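Local coordinates for TTHB210-like domain-containing protein (Thermus thermophilus, PDB 3VG8), which is of unknown function but assembles into a homodecamer and is controlled by the sigma-E/anti-sigma-E regulatory system, at residues V45-P50 with K66-L71. The protein carries 1 engineered substitution. Sequence-based numbering, arbitrary orientation.
Sequences VVFMVP and KTLRAL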
loop_
_atom_site.group_PDB
_atom_site.type_symbol
_atom_site.label_atom_id
_atom_site.label_comp_id
_atom_site.label_asym_id
_atom_site.label_seq_id
_atom_site.Cartn_x
_atom_site.Cartn_y
_atom_site.Cartn_z
ATOM N N VAL F 45 34.025 -3.580 -1.032
ATOM C CA VAL F 45 35.360 -4.002 -0.637
ATOM C C VAL F 45 35.170 -5.193 0.313
ATOM O O VAL F 45 34.561 -5.059 1.383
ATOM C CB VAL F 45 36.041 -2.838 0.091
ATOM C CG1 VAL F 45 37.417 -3.232 0.560
ATOM C CG2 VAL F 45 36.110 -1.650 -0.852
ATOM N N VAL F 46 35.692 -6.356 -0.069
ATOM C CA VAL F 46 35.482 -7.571 0.716
ATOM C C VAL F 46 36.724 -8.212 1.362
ATOM O O VAL F 46 37.641 -8.614 0.660
ATOM C CB VAL F 46 34.793 -8.640 -0.174
ATOM C CG1 VAL F 46 34.468 -9.885 0.629
ATOM C CG2 VAL F 46 33.532 -8.071 -0.794
ATOM N N PHE F 47 36.746 -8.288 2.691
ATOM C CA PHE F 47 37.846 -8.939 3.414
ATOM C C PHE F 47 37.426 -10.384 3.698
ATOM O O PHE F 47 36.291 -10.640 4.089
ATOM C CB PHE F 47 38.128 -8.238 4.749
ATOM C CG PHE F 47 38.633 -6.849 4.594
ATOM C CD1 PHE F 47 37.753 -5.783 4.495
ATOM C CD2 PHE F 47 39.999 -6.605 4.473
ATOM C CE1 PHE F 47 38.224 -4.499 4.273
ATOM C CE2 PHE F 47 40.474 -5.326 4.252
ATOM C CZ PHE F 47 39.584 -4.273 4.152
HETATM N N MSE F 48 38.342 -11.322 3.502
HETATM C CA MSE F 48 38.070 -12.742 3.740
HETATM C C MSE F 48 38.782 -13.183 5.002
HETATM O O MSE F 48 40.001 -13.026 5.093
HETATM C CB MSE F 48 38.631 -13.593 2.606
HETATM C CG MSE F 48 38.052 -13.322 1.250
HETATM SE SE MSE F 48 36.230 -13.863 1.273
HETATM C CE MSE F 48 36.479 -15.753 1.700
ATOM N N VAL F 49 38.048 -13.728 5.973
ATOM C CA VAL F 49 38.683 -14.224 7.192
ATOM C C VAL F 49 38.167 -15.590 7.620
ATOM O O VAL F 49 36.955 -15.831 7.657
ATOM C CB VAL F 49 38.529 -13.240 8.403
ATOM C CG1 VAL F 49 39.174 -11.902 8.065
ATOM C CG2 VAL F 49 37.078 -13.061 8.770
ATOM N N PRO F 50 39.086 -16.509 7.962
ATOM C CA PRO F 50 38.658 -17.847 8.391
ATOM C C PRO F 50 38.117 -17.731 9.805
ATOM O O PRO F 50 38.695 -17.027 10.639
ATOM C CB PRO F 50 39.952 -18.679 8.354
ATOM C CG PRO F 50 40.947 -17.820 7.569
ATOM C CD PRO F 50 40.553 -16.410 7.939
ATOM N N LYS F 66 47.042 -0.757 1.489
ATOM C CA LYS F 66 47.497 -0.532 0.111
ATOM C C LYS F 66 46.296 -0.388 -0.828
ATOM O O LYS F 66 46.142 0.624 -1.507
ATOM C CB LYS F 66 48.385 -1.705 -0.354
ATOM C CG LYS F 66 48.890 -1.621 -1.805
ATOM C CD LYS F 66 49.720 -2.869 -2.167
ATOM C CE LYS F 66 50.112 -2.906 -3.646
ATOM N NZ LYS F 66 50.774 -4.202 -4.057
ATOM N N THR F 67 45.450 -1.413 -0.854
ATOM C CA THR F 67 44.263 -1.424 -1.700
ATOM C C THR F 67 43.351 -0.223 -1.421
ATOM O O THR F 67 42.979 0.505 -2.335
ATOM C CB THR F 67 43.456 -2.730 -1.494
ATOM O OG1 THR F 67 44.277 -3.859 -1.830
ATOM C CG2 THR F 67 42.195 -2.734 -2.369
ATOM N N LEU F 68 42.993 -0.020 -0.159
ATOM C CA LEU F 68 42.123 1.085 0.225
ATOM C C LEU F 68 42.654 2.440 -0.246
ATOM O O LEU F 68 41.947 3.187 -0.932
ATOM C CB LEU F 68 41.931 1.091 1.747
ATOM C CG LEU F 68 41.097 -0.089 2.256
ATOM C CD1 LEU F 68 41.102 -0.147 3.778
ATOM C CD2 LEU F 68 39.689 0.058 1.721
ATOM N N ARG F 69 43.902 2.744 0.110
ATOM C CA ARG F 69 44.542 4.005 -0.269
ATOM C C ARG F 69 44.398 4.285 -1.754
ATOM O O ARG F 69 44.179 5.429 -2.156
ATOM C CB ARG F 69 46.039 3.978 0.083
ATOM C CG ARG F 69 46.353 3.818 1.571
ATOM C CD ARG F 69 46.806 5.119 2.234
ATOM N NE ARG F 69 47.232 4.873 3.610
ATOM C CZ ARG F 69 47.751 5.792 4.425
ATOM N NH1 ARG F 69 47.919 7.045 4.011
ATOM N NH2 ARG F 69 48.104 5.454 5.661
ATOM N N ALA F 70 44.526 3.234 -2.564
ATOM C CA ALA F 70 44.423 3.372 -4.012
ATOM C C ALA F 70 43.023 3.776 -4.446
ATOM O O ALA F 70 42.855 4.372 -5.509
ATOM C CB ALA F 70 44.826 2.076 -4.700
ATOM N N LEU F 71 42.021 3.454 -3.638
ATOM C CA LEU F 71 40.654 3.818 -3.985
ATOM C C LEU F 71 40.493 5.330 -4.121
ATOM O O LEU F 71 40.728 5.898 -5.188
ATOM C CB LEU F 71 39.665 3.300 -2.937
ATOM C CG LEU F 71 39.423 1.794 -2.864
ATOM C CD1 LEU F 71 38.107 1.552 -2.115
ATOM C CD2 LEU F 71 39.349 1.201 -4.272
#
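The Phe47 ring turns its edge, not a face, to Leu68. Methyl CD1 of Leu68 lies near the ring plane, 4.4 Å from Phe47 CZ. With CG anti to the carbonyl carbon (chi1 -65°), the ring lies back toward the start of the strand, and its far end comes nearer the helix. Pro32 and Ile63 of the same chain, and Val79 of a second subunit, also pack on Phe47. Val45 points toward the helix and spreads its two methyls over two leucines. Its CG1, anti to the backbone N, meets Leu68 CD2 at 4.2 Å. Its CG2 lies 4.0 Å from Leu71 CD1, and these two side chains run past each other in opposite senses. Leu68 thus forks between Val45 and the ring edge. The leucines stand three residues apart, so both reach the same side of the helix. The contact is wholly apolar. Strand 42-50 is the middle strand of the five-stranded antiparallel sheet, paired with strands 33-36 and 94-100. Helical segment 66-71 and segment 45-50 run antiparallel (177°), their axes 11.0 Å apart at closest approach. Leu68 also packs on His78 of the second subunit, and Arg69 forms a salt bridge with Asp77 of that subunit.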